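Long-range contacts in D-alanine--D-alanine ligase (Acinetobacter baumannii ACICU, PDB 5D8D), which catalyses the ATP-dependent joining of two D-alanine molecules into D-alanyl-D-alanine, a building step of the peptidoglycan cell wall: residues K6-V10 with L300-L304; S18-S24 with V64-R68; P193-I197 with K283-V288; K234-C239 with N263-L267. One frame throughout, in Å; residues are numbered along the deposited sequence.

Along the chain the four contacts fall into a simple hierarchy. Contact 1 joins residues close to the two chain ends and so encloses the other three; it ties the C-terminal helix 292-301 back to the N-terminal part. Contact 2 closes early, within that part, beside the predicted nucleotide and magnesium sites. Contact 4 lies between the two segments of contact 3. These two pack helices 229-245 and 280-286 on the antiparallel ATP-grasp sheet, with centres about 16 Å apart, and touch where Gln236 NE2 makes a weak hydrogen bond to Leu194 O. Contacts 2 and 4 lie on opposite sides of the chain's centre, with their centres about 27 Å apart.

Contact 1 of 4, residues K6-V10 with L300-L304; sequences KFGKV and LEQTL
Leu300 opens the contact by laying its branch over Phe7: Leu300 CD2 stands 3.9 Å from the centroid of the Phe7 ring, 16° off the ring normal, a CH-pi contact. With CG anti to the backbone N (chi1 -171°), the leucine reaches across to the ring, and Leu300 CG is 3.7 Å from Phe7 CD1. Lys6 CG covers the other face of the same ring, which is therefore held between its own neighbour in sequence and a residue almost three hundred positions later. Leu300 CD2 also meets Val10 CG1 tip to tip at 4.1 Å.

Glu301 follows, and its CG sits at the edge of the Phe7 ring, 4.0 Å from CZ. Beyond CG the chain runs extended, carrying the carboxylate to Lys6; Glu301 OE2 lies 3.3 Å from Lys6 NZ, a salt bridge whose hydrogen bond is weak. Thr303 turns back on its own segment: OG1 donates to Leu300 O over 2.8 Å, in the carbonyl plane, and the backbone N of Thr303 grips the same oxygen. Arg60 of strand 60-63 bonds both to Thr303 OG1 and to Phe7 O, bridging the two segments from outside.

Leu304 ends the walk, and the modelled chain. Leu304 CD1 approaches Phe7 CE1 obliquely at 3.9 Å and also touches Lys6 CE, while CD2 rests against the Lys6 carbonyl oxygen. Chemically, then, the seam between helix 3-7 and the end of helix 292-301 depends mainly on hydrocarbon packed round one phenyl ring, with the lysine-glutamate pair contributing only a weak polar link at its margin.

Contact 2 of 4, residues S18-S24 with V64-R68; sequences SAERAVS and VLHGR
His66 overlaps the first turn of helix 21-37 with one side of its imidazole: CD2 lies 3.5 Å from Ser24 CA, and Val23 C and Ser24 N sit at the ring edge, in plane. Val23 CG1 comes in obliquely, 3.9 Å from His66 CD2. One face of the ring carries the Val64 carbonyl oxygen, 3.6 Å above the plane and offset toward the rim. Both ring nitrogens are engaged elsewhere, ND1 with Val272 O and NE2 with Ser27 OG, which fixes the rotation of the ring.

Two serine hydroxyls tie the segments together. Ser24 OG, anti to its own backbone N (chi1 -176°), drops from the helix to donate to Val64 O at 2.7 Å, tilted 21° from the carbonyl plane; it also bonds to Gly15 N. Ser18 OG donates to His66 O over 2.6 Å and at the same time accepts from Glu20 N at 3.1 Å, closing an ST turn. Sitting between the backbone N and the carbonyl carbon (chi1 79°), this hydroxyl can serve both partners.

Glu20 is in the N-cap position. Its chain bends at chi2 and brings OE2 to 3.6 Å from CA of Gly67, which has no side chain to stand in the way. Its other carboxylate oxygen, OE1, lies close to Glu144 OE1 of the predicted ATP site, a close approach of two like-charged groups. Serine hydroxyls at and just before the helix start, bonded to carbonyls of the loop after strand 60-63, are here part of the N-terminal D-Ala-D-Ala ligase module bordering the predicted nucleotide and magnesium sites.

Contact 3 of 4, residues P193-I197 with K283-V288; sequences PLPVI and KAAKAV
No aromatic ring, amide or carboxylate carries this contact; the nearest thing to a flat group is the puckered ring of Pro195, which leans with two of its carbons on the last turn of helix 280-286 and the residues just after it. Pro195 CD lies 3.5 Å from Ala284 O and Pro195 CG 4.0 Å from Ala287 CB, while Val288 CB stands a little farther from CD. The setting is the ATP-grasp fold, in which strand 192-198 forms an outermost strand of an antiparallel sheet and the short helix packs beside it.

Leu194 precedes the proline. With CG anti to the carbonyl carbon (chi1 -71°), its two methyls spread over the same region: Leu194 CD1 rests on the Ala285 backbone, 4.0 Å from CA, and Leu194 CD2 meets Val288 CG1 at 3.8 Å, the two side chains crossing at about a right angle. Leu194 CB faces the methyl of Ala284. That alanine is the pivot of the interface, Ala284 CB lying 3.6 Å from Pro195 O as well. Small side chains on the helix allow the two backbones to come near, with the CA atoms of Pro195 and Ala284 closest of all. There is no hydrogen bond between the segments, so the fit is one of shape.

Further along the strand, the extended CG1 branch of Ile197 brings Ile197 CD1 against both Lys283 CB, at 3.7 Å, and Ala284 CB, at 3.9 Å.

Contact 4 of 4, residues K234-C239 with N263-L267; sequences KLQALC and NFWLL
Phe264 leaves strand 264-270 toward helix 229-245, and its CB meets the helix at once: Leu238 CD2 lies 3.6 Å away and Leu235 CD2 somewhat farther. Placing CG anti to the carbonyl carbon (chi1 -57°) directs the phenyl over Leu235. There Phe264 CG touches Leu235 CD2 at 3.9 Å, and both CD1 and CE1 meet Leu235 CG. Phe264 CZ comes to 4.1 Å from Leu235 CG, while Phe264 CE2 approaches Leu235 N at 4.0 Å. Leu235 CG lies over the centre of the ring, 3.9 Å from the centroid and 11° off the normal, a clear CH-pi contact. At the ring edge Lys234 contributes CB, though the rest of that side chain turns away.

Further along the strand, Leu266 takes over. Its CD2 packs on Cys239 SG at 4.1 Å and, more loosely, on Leu238 CG. Leu235 and Cys239 also touch strand 181-189, through Ile186, so the helix spans neighbouring strands rather than one alone. Nothing polar joins the two segments; hydrocarbon and one sulfur do all the work.

The axes of segments 234-239 and 264-267 approach to 10.0 Å, with 40° between their directions, a separation normal for a helix laid on a sheet. Here that helix covers one face of the antiparallel sheet in the ATP-grasp fold, whose strand 264-270 leads on to the predicted magnesium ligands Glu268 and Asn270.

Contact 1 of 4, residues K6-V10 with L300-L304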
loop_
_atom_site.group_PDB
_atom_site.type_symbol
_atom_site.label_atom_id
_atom_site.label_comp_id
_atom_site.label_asym_id
_atom_site.label_seq_id
_atom_site.Cartn_x
_atom_site.Cartn_y
_atom_site.Cartn_z
ATOM N N LYS A 6 -10.141 -9.005 29.923
ATOM C CA LYS A 6 -9.813 -9.594 28.613
ATOM C C LYS A 6 -9.222 -8.628 27.600
ATOM O O LYS A 6 -8.299 -8.998 26.905
ATOM C CB LYS A 6 -11.092 -10.217 28.029
ATOM C CG LYS A 6 -10.980 -10.951 26.700
ATOM C CD LYS A 6 -11.984 -12.107 26.648
ATOM C CE LYS A 6 -12.162 -12.737 25.265
ATOM N NZ LYS A 6 -13.347 -12.185 24.524
ATOM N N PHE A 7 -9.761 -7.409 27.524
ATOM C CA PHE A 7 -9.323 -6.362 26.567
ATOM C C PHE A 7 -8.530 -5.194 27.157
ATOM O O PHE A 7 -7.920 -4.425 26.379
ATOM C CB PHE A 7 -10.518 -5.774 25.800
ATOM C CG PHE A 7 -11.298 -6.794 25.016
ATOM C CD1 PHE A 7 -10.791 -7.327 23.838
ATOM C CD2 PHE A 7 -12.552 -7.217 25.439
ATOM C CE1 PHE A 7 -11.525 -8.262 23.108
ATOM C CE2 PHE A 7 -13.283 -8.138 24.708
ATOM C CZ PHE A 7 -12.762 -8.660 23.543
ATOM N N GLY A 8 -8.537 -5.021 28.484
ATOM C CA GLY A 8 -7.776 -3.917 29.068
ATOM C C GLY A 8 -8.294 -2.594 28.499
ATOM O O GLY A 8 -9.494 -2.468 28.255
ATOM N N LYS A 9 -7.408 -1.614 28.273
ATOM C CA LYS A 9 -7.863 -0.265 27.889
ATOM C C LYS A 9 -7.964 -0.224 26.391
ATOM O O LYS A 9 -6.974 -0.475 25.742
ATOM C CB LYS A 9 -6.957 0.839 28.411
ATOM C CG LYS A 9 -7.067 1.043 29.904
ATOM C CD LYS A 9 -6.320 2.276 30.398
ATOM C CE LYS A 9 -7.132 3.550 30.212
ATOM N NZ LYS A 9 -6.233 4.710 29.942
ATOM N N VAL A 10 -9.165 0.049 25.841
ATOM C CA VAL A 10 -9.313 0.124 24.404
ATOM C C VAL A 10 -9.581 1.519 23.960
ATOM O O VAL A 10 -10.368 2.204 24.566
ATOM C CB VAL A 10 -10.213 -0.982 23.761
ATOM C CG1 VAL A 10 -10.805 -1.947 24.764
ATOM C CG2 VAL A 10 -11.197 -0.439 22.746
ATOM N N LEU A 300 -13.496 -6.613 17.771
ATOM C CA LEU A 300 -12.396 -6.365 18.693
ATOM C C LEU A 300 -11.608 -7.653 19.031
ATOM O O LEU A 300 -10.442 -7.599 19.398
ATOM C CB LEU A 300 -12.941 -5.730 19.986
ATOM C CG LEU A 300 -11.922 -5.208 20.988
ATOM C CD1 LEU A 300 -11.005 -4.192 20.326
ATOM C CD2 LEU A 300 -12.650 -4.562 22.142
ATOM N N GLU A 301 -12.264 -8.803 18.944
ATOM C CA GLU A 301 -11.628 -10.090 19.259
ATOM C C GLU A 301 -10.483 -10.426 18.321
ATOM O O GLU A 301 -9.569 -11.100 18.726
ATOM C CB GLU A 301 -12.654 -11.214 19.279
ATOM C CG GLU A 301 -13.342 -11.344 20.626
ATOM C CD GLU A 301 -14.496 -12.317 20.596
ATOM O OE1 GLU A 301 -14.819 -12.768 19.480
ATOM O OE2 GLU A 301 -15.061 -12.619 21.683
ATOM N N GLN A 302 -10.490 -9.892 17.109
ATOM C CA GLN A 302 -9.323 -9.992 16.209
ATOM C C GLN A 302 -8.053 -9.492 16.850
ATOM O O GLN A 302 -6.988 -9.922 16.420
ATOM C CB GLN A 302 -9.471 -9.178 14.924
ATOM C CG GLN A 302 -10.709 -9.458 14.072
ATOM C CD GLN A 302 -11.217 -8.212 13.292
ATOM O OE1 GLN A 302 -10.440 -7.300 12.951
ATOM N NE2 GLN A 302 -12.508 -8.204 12.975
ATOM N N THR A 303 -8.145 -8.573 17.832
ATOM C CA THR A 303 -6.936 -8.005 18.431
ATOM C C THR A 303 -6.248 -8.870 19.490
ATOM O O THR A 303 -5.275 -8.404 20.082
ATOM C CB THR A 303 -7.178 -6.560 18.982
ATOM O OG1 THR A 303 -8.007 -6.537 20.154
ATOM C CG2 THR A 303 -7.804 -5.717 17.959
ATOM N N LEU A 304 -6.738 -10.094 19.746
ATOM C CA LEU A 304 -6.182 -10.986 20.787
ATOM C C LEU A 304 -5.232 -12.013 20.183
ATOM O O LEU A 304 -5.322 -12.302 18.970
ATOM C CB LEU A 304 -7.313 -11.718 21.529
ATOM C CG LEU A 304 -8.275 -10.840 22.366
ATOM C CD1 LEU A 304 -9.540 -11.597 22.730
ATOM C CD2 LEU A 304 -7.649 -10.260 23.620
#

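Contact 2 of 4, residues S18-S24 with V64-R68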
loop_
_atom_site.group_PDB
_atom_site.type_symbol
_atom_site.label_atom_id
_atom_site.label_comp_id
_atom_site.label_asym_id
_atom_site.label_seq_id
_atom_site.Cartn_x
_atom_site.Cartn_y
_atom_site.Cartn_z
ATOM N N SER A 18 -10.288 13.506 7.783
ATOM C CA SER A 18 -10.812 13.333 6.437
ATOM C C SER A 18 -12.164 14.043 6.139
ATOM O O SER A 18 -12.850 14.561 7.016
ATOM C CB SER A 18 -10.924 11.854 6.123
ATOM O OG SER A 18 -12.062 11.277 6.693
ATOM N N ALA A 19 -12.524 14.041 4.866
ATOM C CA ALA A 19 -13.853 14.470 4.410
ATOM C C ALA A 19 -14.992 13.736 5.140
ATOM O O ALA A 19 -16.056 14.314 5.351
ATOM C CB ALA A 19 -13.983 14.250 2.902
ATOM N N GLU A 20 -14.726 12.491 5.543
ATOM C CA GLU A 20 -15.694 11.615 6.201
ATOM C C GLU A 20 -15.639 11.699 7.758
ATOM O O GLU A 20 -16.140 10.836 8.443
ATOM C CB GLU A 20 -15.435 10.184 5.743
ATOM C CG GLU A 20 -15.526 9.975 4.219
ATOM C CD GLU A 20 -14.320 10.485 3.399
ATOM O OE1 GLU A 20 -14.436 10.592 2.147
ATOM O OE2 GLU A 20 -13.253 10.796 3.996
ATOM N N ARG A 21 -15.027 12.735 8.314
ATOM C CA ARG A 21 -14.986 12.911 9.755
ATOM C C ARG A 21 -16.345 12.760 10.438
ATOM O O ARG A 21 -16.447 12.047 11.469
ATOM C CB ARG A 21 -14.393 14.293 10.090
ATOM C CG ARG A 21 -14.526 14.729 11.521
ATOM C CD ARG A 21 -13.801 16.035 11.787
ATOM N NE ARG A 21 -14.011 16.385 13.183
ATOM C CZ ARG A 21 -13.351 15.860 14.219
ATOM N NH1 ARG A 21 -12.357 14.971 14.058
ATOM N NH2 ARG A 21 -13.694 16.232 15.436
ATOM N N ALA A 22 -17.377 13.425 9.897
ATOM C CA ALA A 22 -18.723 13.399 10.526
ATOM C C ALA A 22 -19.288 11.981 10.602
ATOM O O ALA A 22 -19.782 11.577 11.652
ATOM C CB ALA A 22 -19.697 14.316 9.812
ATOM N N VAL A 23 -19.145 11.217 9.518
ATOM C CA VAL A 23 -19.554 9.830 9.500
ATOM C C VAL A 23 -18.744 9.043 10.547
ATOM O O VAL A 23 -19.304 8.192 11.274
ATOM C CB VAL A 23 -19.429 9.204 8.073
ATOM C CG1 VAL A 23 -19.836 7.756 8.097
ATOM C CG2 VAL A 23 -20.334 9.931 7.077
ATOM N N SER A 24 -17.456 9.356 10.654
ATOM C CA SER A 24 -16.556 8.673 11.603
ATOM C C SER A 24 -16.970 8.944 13.057
ATOM O O SER A 24 -17.057 8.004 13.851
ATOM C CB SER A 24 -15.105 9.104 11.374
ATOM O OG SER A 24 -14.203 8.396 12.199
ATOM N N VAL A 64 -12.200 3.152 13.455
ATOM C CA VAL A 64 -13.422 3.477 12.775
ATOM C C VAL A 64 -13.278 4.905 12.227
ATOM O O VAL A 64 -14.244 5.670 12.131
ATOM C CB VAL A 64 -14.550 3.172 13.776
ATOM C CG1 VAL A 64 -15.119 4.400 14.443
ATOM C CG2 VAL A 64 -15.573 2.258 13.183
ATOM N N LEU A 65 -12.041 5.210 11.798
ATOM C CA LEU A 65 -11.695 6.420 11.049
ATOM C C LEU A 65 -11.905 6.134 9.579
ATOM O O LEU A 65 -11.181 5.362 9.015
ATOM C CB LEU A 65 -10.209 6.753 11.236
ATOM C CG LEU A 65 -9.750 7.194 12.610
ATOM C CD1 LEU A 65 -8.243 7.077 12.767
ATOM C CD2 LEU A 65 -10.194 8.629 12.855
ATOM N N HIS A 66 -12.863 6.784 8.945
ATOM C CA HIS A 66 -13.082 6.583 7.537
ATOM C C HIS A 66 -12.283 7.601 6.726
ATOM O O HIS A 66 -12.104 8.760 7.148
ATOM C CB HIS A 66 -14.562 6.676 7.215
ATOM C CG HIS A 66 -15.414 5.889 8.137
ATOM N ND1 HIS A 66 -15.317 4.524 8.251
ATOM C CD2 HIS A 66 -16.351 6.271 9.025
ATOM C CE1 HIS A 66 -16.180 4.090 9.146
ATOM N NE2 HIS A 66 -16.815 5.132 9.638
ATOM N N GLY A 67 -11.826 7.141 5.559
ATOM C CA GLY A 67 -11.104 7.964 4.597
ATOM C C GLY A 67 -9.645 8.251 4.956
ATOM O O GLY A 67 -9.034 7.579 5.784
ATOM N N ARG A 68 -9.123 9.285 4.314
ATOM C CA ARG A 68 -7.731 9.709 4.386
ATOM C C ARG A 68 -7.317 9.795 5.846
ATOM O O ARG A 68 -7.996 10.378 6.672
ATOM C CB ARG A 68 -7.567 11.021 3.579
ATOM C CG ARG A 68 -6.299 11.886 3.701
ATOM C CD ARG A 68 -6.504 13.045 4.689
ATOM N NE ARG A 68 -6.155 14.386 4.193
ATOM C CZ ARG A 68 -4.986 15.020 4.379
ATOM N NH1 ARG A 68 -3.953 14.454 5.027
ATOM N NH2 ARG A 68 -4.835 16.254 3.879
#

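Contact 3 of 4, residues P193-I197 with K283-V288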
loop_
_atom_site.group_PDB
_atom_site.type_symbol
_atom_site.label_atom_id
_atom_site.label_comp_id
_atom_site.label_asym_id
_atom_site.label_seq_id
_atom_site.Cartn_x
_atom_site.Cartn_y
_atom_site.Cartn_z
ATOM N N PRO A 193 -17.030 -14.396 4.893
ATOM C CA PRO A 193 -18.170 -13.658 4.294
ATOM C C PRO A 193 -19.475 -13.800 5.063
ATOM O O PRO A 193 -19.807 -14.871 5.548
ATOM C CB PRO A 193 -18.335 -14.307 2.914
ATOM C CG PRO A 193 -17.196 -15.297 2.778
ATOM C CD PRO A 193 -16.750 -15.640 4.150
ATOM N N LEU A 194 -20.196 -12.702 5.169
ATOM C CA LEU A 194 -21.485 -12.656 5.795
ATOM C C LEU A 194 -22.509 -12.605 4.638
ATOM O O LEU A 194 -22.131 -12.371 3.490
ATOM C CB LEU A 194 -21.573 -11.405 6.711
ATOM C CG LEU A 194 -20.739 -11.446 7.999
ATOM C CD1 LEU A 194 -20.691 -10.071 8.682
ATOM C CD2 LEU A 194 -21.286 -12.500 8.947
ATOM N N PRO A 195 -23.809 -12.818 4.936
ATOM C CA PRO A 195 -24.877 -12.783 3.916
ATOM C C PRO A 195 -24.798 -11.566 3.038
ATOM O O PRO A 195 -24.503 -10.477 3.539
ATOM C CB PRO A 195 -26.151 -12.711 4.759
ATOM C CG PRO A 195 -25.802 -13.417 6.003
ATOM C CD PRO A 195 -24.370 -13.061 6.277
ATOM N N VAL A 196 -25.057 -11.743 1.754
ATOM C CA VAL A 196 -24.841 -10.647 0.796
ATOM C C VAL A 196 -25.996 -9.648 0.852
ATOM O O VAL A 196 -27.073 -9.977 1.313
ATOM C CB VAL A 196 -24.395 -11.089 -0.648
ATOM C CG1 VAL A 196 -24.126 -12.569 -0.794
ATOM C CG2 VAL A 196 -25.277 -10.571 -1.744
ATOM N N ILE A 197 -25.739 -8.413 0.427
ATOM C CA ILE A 197 -26.736 -7.383 0.437
ATOM C C ILE A 197 -26.760 -6.699 -0.912
ATOM O O ILE A 197 -25.727 -6.198 -1.317
ATOM C CB ILE A 197 -26.427 -6.342 1.508
ATOM C CG1 ILE A 197 -26.548 -6.988 2.883
ATOM C CG2 ILE A 197 -27.394 -5.141 1.376
ATOM C CD1 ILE A 197 -26.238 -6.040 4.038
ATOM N N LYS A 283 -26.233 -4.725 9.396
ATOM C CA LYS A 283 -27.296 -5.436 8.670
ATOM C C LYS A 283 -26.922 -6.898 8.450
ATOM O O LYS A 283 -27.650 -7.826 8.841
ATOM C CB LYS A 283 -27.563 -4.795 7.285
ATOM C CG LYS A 283 -28.862 -4.044 7.059
ATOM C CD LYS A 283 -28.955 -2.686 7.783
ATOM C CE LYS A 283 -29.697 -1.626 6.939
ATOM N NZ LYS A 283 -30.370 -0.565 7.739
ATOM N N ALA A 284 -25.774 -7.099 7.816
ATOM C CA ALA A 284 -25.388 -8.420 7.377
ATOM C C ALA A 284 -25.026 -9.300 8.558
ATOM O O ALA A 284 -25.236 -10.505 8.501
ATOM C CB ALA A 284 -24.222 -8.331 6.420
ATOM N N ALA A 285 -24.462 -8.708 9.610
ATOM C CA ALA A 285 -24.079 -9.457 10.813
ATOM C C ALA A 285 -25.330 -9.921 11.589
ATOM O O ALA A 285 -25.394 -11.047 12.080
ATOM C CB ALA A 285 -23.177 -8.603 11.703
ATOM N N LYS A 286 -26.319 -9.031 11.667
ATOM C CA LYS A 286 -27.641 -9.308 12.249
ATOM C C LYS A 286 -28.375 -10.473 11.528
ATOM O O LYS A 286 -28.987 -11.312 12.180
ATOM C CB LYS A 286 -28.492 -8.032 12.224
ATOM C CG LYS A 286 -29.661 -8.069 13.187
ATOM C CD LYS A 286 -30.681 -6.976 12.907
ATOM C CE LYS A 286 -30.275 -5.636 13.427
ATOM N NZ LYS A 286 -31.223 -4.611 12.898
ATOM N N ALA A 287 -28.258 -10.566 10.206
ATOM C CA ALA A 287 -28.837 -11.677 9.487
ATOM C C ALA A 287 -28.251 -13.040 9.841
ATOM O O ALA A 287 -28.671 -14.041 9.288
ATOM C CB ALA A 287 -28.702 -11.453 7.999
ATOM N N VAL A 288 -27.260 -13.090 10.710
ATOM C CA VAL A 288 -26.637 -14.353 11.081
ATOM C C VAL A 288 -26.465 -14.466 12.605
ATOM O O VAL A 288 -25.769 -15.340 13.080
ATOM C CB VAL A 288 -25.313 -14.488 10.260
ATOM C CG1 VAL A 288 -24.059 -14.035 11.014
ATOM C CG2 VAL A 288 -25.172 -15.884 9.691
#

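Contact 4 of 4, residues K234-C239 with N263-L267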
loop_
_atom_site.group_PDB
_atom_site.type_symbol
_atom_site.label_atom_id
_atom_site.label_comp_id
_atom_site.label_asym_id
_atom_site.label_seq_id
_atom_site.Cartn_x
_atom_site.Cartn_y
_atom_site.Cartn_z
ATOM N N LYS A 234 -21.445 -18.756 -4.292
ATOM C CA LYS A 234 -20.411 -18.562 -5.279
ATOM C C LYS A 234 -19.824 -17.135 -5.215
ATOM O O LYS A 234 -18.616 -16.952 -5.301
ATOM C CB LYS A 234 -20.946 -18.931 -6.682
ATOM C CG LYS A 234 -19.938 -19.370 -7.739
ATOM C CD LYS A 234 -18.652 -20.066 -7.216
ATOM C CE LYS A 234 -18.873 -21.379 -6.454
ATOM N NZ LYS A 234 -19.507 -22.410 -7.325
ATOM N N LEU A 235 -20.683 -16.140 -5.069
ATOM C CA LEU A 235 -20.258 -14.750 -4.900
ATOM C C LEU A 235 -19.432 -14.578 -3.616
ATOM O O LEU A 235 -18.429 -13.887 -3.621
ATOM C CB LEU A 235 -21.452 -13.807 -4.818
ATOM C CG LEU A 235 -21.485 -12.449 -5.513
ATOM C CD1 LEU A 235 -22.241 -11.470 -4.629
ATOM C CD2 LEU A 235 -20.143 -11.856 -5.895
ATOM N N GLN A 236 -19.838 -15.218 -2.535
ATOM C CA GLN A 236 -19.093 -15.131 -1.259
ATOM C C GLN A 236 -17.689 -15.761 -1.358
ATOM O O GLN A 236 -16.721 -15.195 -0.881
ATOM C CB GLN A 236 -19.884 -15.787 -0.116
ATOM C CG GLN A 236 -21.164 -15.048 0.231
ATOM C CD GLN A 236 -22.022 -15.783 1.230
ATOM O OE1 GLN A 236 -22.231 -16.990 1.138
ATOM N NE2 GLN A 236 -22.535 -15.052 2.193
ATOM N N ALA A 237 -17.597 -16.917 -2.007
ATOM C CA ALA A 237 -16.298 -17.552 -2.314
ATOM C C ALA A 237 -15.395 -16.650 -3.154
ATOM O O ALA A 237 -14.217 -16.470 -2.877
ATOM C CB ALA A 237 -16.525 -18.864 -3.038
ATOM N N LEU A 238 -15.957 -16.078 -4.189
ATOM C CA LEU A 238 -15.217 -15.169 -5.036
ATOM C C LEU A 238 -14.679 -13.967 -4.242
ATOM O O LEU A 238 -13.510 -13.596 -4.361
ATOM C CB LEU A 238 -16.121 -14.694 -6.172
ATOM C CG LEU A 238 -15.487 -13.713 -7.132
ATOM C CD1 LEU A 238 -14.409 -14.452 -7.909
ATOM C CD2 LEU A 238 -16.529 -13.078 -8.056
ATOM N N CYS A 239 -15.559 -13.380 -3.428
ATOM C CA CYS A 239 -15.222 -12.225 -2.608
ATOM C C CYS A 239 -14.239 -12.594 -1.505
ATOM O O CYS A 239 -13.418 -11.783 -1.131
ATOM C CB CYS A 239 -16.483 -11.566 -2.034
ATOM S SG CYS A 239 -17.480 -10.795 -3.322
ATOM N N ASN A 263 -22.553 -13.232 -14.748
ATOM C CA ASN A 263 -21.173 -13.172 -14.278
ATOM C C ASN A 263 -20.961 -12.135 -13.176
ATOM O O ASN A 263 -21.560 -11.044 -13.186
ATOM C CB ASN A 263 -20.229 -12.798 -15.411
ATOM C CG ASN A 263 -20.289 -13.764 -16.552
ATOM O OD1 ASN A 263 -20.124 -14.963 -16.346
ATOM N ND2 ASN A 263 -20.521 -13.250 -17.768
ATOM N N PHE A 264 -20.054 -12.455 -12.264
ATOM C CA PHE A 264 -19.710 -11.520 -11.237
ATOM C C PHE A 264 -18.512 -10.684 -11.664
ATOM O O PHE A 264 -17.614 -11.166 -12.323
ATOM C CB PHE A 264 -19.481 -12.263 -9.951
ATOM C CG PHE A 264 -20.661 -13.083 -9.523
ATOM C CD1 PHE A 264 -21.927 -12.497 -9.395
ATOM C CD2 PHE A 264 -20.514 -14.426 -9.230
ATOM C CE1 PHE A 264 -23.018 -13.252 -9.002
ATOM C CE2 PHE A 264 -21.606 -15.189 -8.842
ATOM C CZ PHE A 264 -22.860 -14.603 -8.730
ATOM N N TRP A 265 -18.527 -9.417 -11.276
ATOM C CA TRP A 265 -17.430 -8.510 -11.500
ATOM C C TRP A 265 -17.106 -7.742 -10.202
ATOM O O TRP A 265 -17.953 -7.026 -9.692
ATOM C CB TRP A 265 -17.822 -7.552 -12.592
ATOM C CG TRP A 265 -18.041 -8.233 -13.908
ATOM C CD1 TRP A 265 -19.225 -8.570 -14.441
ATOM C CD2 TRP A 265 -17.039 -8.647 -14.859
ATOM N NE1 TRP A 265 -19.049 -9.156 -15.663
ATOM C CE2 TRP A 265 -17.715 -9.225 -15.944
ATOM C CE3 TRP A 265 -15.640 -8.579 -14.899
ATOM C CZ2 TRP A 265 -17.045 -9.753 -17.060
ATOM C CZ3 TRP A 265 -14.967 -9.095 -16.016
ATOM C CH2 TRP A 265 -15.674 -9.679 -17.076
ATOM N N LEU A 266 -15.876 -7.888 -9.696
ATOM C CA LEU A 266 -15.431 -7.210 -8.490
ATOM C C LEU A 266 -15.214 -5.713 -8.690
ATOM O O LEU A 266 -14.574 -5.299 -9.656
ATOM C CB LEU A 266 -14.147 -7.816 -7.999
ATOM C CG LEU A 266 -14.218 -9.268 -7.562
ATOM C CD1 LEU A 266 -12.799 -9.801 -7.558
ATOM C CD2 LEU A 266 -14.809 -9.428 -6.186
ATOM N N LEU A 267 -15.729 -4.913 -7.746
ATOM C CA LEU A 267 -15.739 -3.453 -7.862
ATOM C C LEU A 267 -14.686 -2.774 -6.974
ATOM O O LEU A 267 -13.860 -2.002 -7.469
ATOM C CB LEU A 267 -17.134 -2.904 -7.580
ATOM C CG LEU A 267 -18.043 -2.472 -8.744
ATOM C CD1 LEU A 267 -17.787 -3.173 -10.058
ATOM C CD2 LEU A 267 -19.511 -2.596 -8.345
#